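Local coordinates for protein exosome complex component Rrp42 (Methanothermobacter thermautotrophicus, PDB 2WNR) that probably serves as a non-catalytic subunit of the RNA-degrading archaeal exosome and contributes to shaping the active site of its partner Rrp41, at residues R13-T17 with E214-T218. Sequence-based numbering, arbitrary orientation.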
# COMPACT_ATOMS: atom_id res chain seq x y z
N ARG A 13 14.55 -5.89 36.73
CA ARG A 13 15.81 -5.34 36.20
C ARG A 13 16.96 -5.32 37.22
O ARG A 13 18.11 -5.47 36.83
CB ARG A 13 15.63 -3.95 35.58
CG ARG A 13 16.73 -3.60 34.55
CD ARG A 13 16.59 -2.20 33.99
NE ARG A 13 15.49 -2.12 33.02
CZ ARG A 13 15.65 -1.95 31.71
NH1 ARG A 13 14.58 -1.90 30.92
NH2 ARG A 13 16.85 -1.82 31.17
N LYS A 14 16.65 -5.13 38.50
CA LYS A 14 17.69 -5.22 39.53
C LYS A 14 18.03 -6.68 39.86
O LYS A 14 19.22 -7.03 39.96
CB LYS A 14 17.33 -4.40 40.77
CG LYS A 14 18.22 -4.71 42.00
CD LYS A 14 18.45 -3.52 42.92
CE LYS A 14 19.54 -3.85 43.94
NZ LYS A 14 19.73 -2.79 44.98
N SER A 15 17.00 -7.53 40.02
CA SER A 15 17.18 -8.96 40.33
C SER A 15 18.06 -9.68 39.31
O SER A 15 19.05 -10.32 39.68
CB SER A 15 15.83 -9.69 40.42
OG SER A 15 14.78 -8.82 40.79
N ILE A 16 17.70 -9.57 38.02
CA ILE A 16 18.46 -10.21 36.94
C ILE A 16 19.84 -9.57 36.75
O ILE A 16 20.77 -10.21 36.24
CB ILE A 16 17.67 -10.20 35.59
CG1 ILE A 16 16.27 -10.80 35.77
CG2 ILE A 16 18.43 -10.98 34.50
CD1 ILE A 16 15.40 -10.78 34.51
N THR A 17 20.00 -8.33 37.18
CA THR A 17 21.28 -7.63 37.06
C THR A 17 22.28 -8.08 38.12
O THR A 17 23.42 -8.42 37.80
CB THR A 17 21.09 -6.10 37.01
OG1 THR A 17 20.69 -5.73 35.68
CG2 THR A 17 22.38 -5.35 37.36
N GLU A 214 16.62 -10.21 27.28
CA GLU A 214 16.34 -9.18 26.27
C GLU A 214 15.38 -8.09 26.76
O GLU A 214 15.46 -6.95 26.32
CB GLU A 214 15.82 -9.81 24.98
CG GLU A 214 16.88 -10.55 24.18
CD GLU A 214 16.57 -10.62 22.70
OE1 GLU A 214 15.62 -11.34 22.33
OE2 GLU A 214 17.27 -9.97 21.90
N ASP A 215 14.49 -8.44 27.68
CA ASP A 215 13.57 -7.48 28.27
C ASP A 215 14.27 -6.37 29.06
O ASP A 215 13.75 -5.26 29.16
CB ASP A 215 12.59 -8.19 29.22
CG ASP A 215 11.24 -8.44 28.59
OD1 ASP A 215 11.18 -8.70 27.37
OD2 ASP A 215 10.23 -8.38 29.34
N ILE A 216 15.44 -6.69 29.61
CA ILE A 216 16.07 -5.82 30.60
C ILE A 216 17.47 -5.32 30.24
O ILE A 216 18.05 -4.51 30.98
CB ILE A 216 16.15 -6.50 31.98
CG1 ILE A 216 17.11 -7.70 31.91
CG2 ILE A 216 14.76 -6.89 32.47
CD1 ILE A 216 18.01 -7.79 33.09
N LEU A 217 18.01 -5.80 29.12
CA LEU A 217 19.35 -5.43 28.69
C LEU A 217 19.46 -3.92 28.52
O LEU A 217 18.47 -3.25 28.28
CB LEU A 217 19.74 -6.16 27.39
CG LEU A 217 18.89 -6.03 26.11
CD1 LEU A 217 18.95 -4.65 25.50
CD2 LEU A 217 19.34 -7.06 25.10
N THR A 218 20.68 -3.40 28.69
CA THR A 218 20.97 -2.00 28.42
C THR A 218 21.14 -1.82 26.90
O THR A 218 20.58 -0.90 26.29
CB THR A 218 22.25 -1.57 29.17
OG1 THR A 218 22.01 -1.59 30.58
CG2 THR A 218 22.72 -0.17 28.75
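D215 meets R13 by its backbone alone: its carbonyl O lies 3.9 Å from R13 NH1 and obliquely to the guanidinium, too far to count as a bond. I216 makes the main contact, with both its backbone and its side chain. Its CA sits 4.0 Å above the R13 guanidinium plane, over the centre, and its O lies over a face too, 3.0 Å from R13 NH2. That angle is poor, so the O over the face is a close approach without a hydrogen bond. A chi1 of -157° carries R13 CG away from the backbone N, and CG packs 3.9 Å from I216 CB; the bend at chi3 (-75°) swings the guanidinium over the I216 backbone. The branch of I216 ending in CD1 runs to the helix instead, reaching I16 CB at 3.5 Å and the I16 CG2 methyl equally closely, with T17 OG1 at the margin. Helix 11-21 thereby packs on the loop linking helix 211-214 to strand 219-226, in the second exoribonuclease domain of this RNase PH-family chain; I201 of strand 193-201 touches both T17 and I216, extending the apolar patch. Further along, L217 presents its carbonyl O to R13 NH2 at 3.6 Å, again obliquely, while its side chain turns to A199. The firmer partner of R13 is E10, salt-bridged to NE. With an alanine here, E10 would probably lose this charged mate and the I216 backbone the group lying over it. T218, just before strand 219-226, has backbone hydrogen bonds with K200 of strand 193-201 and with G240.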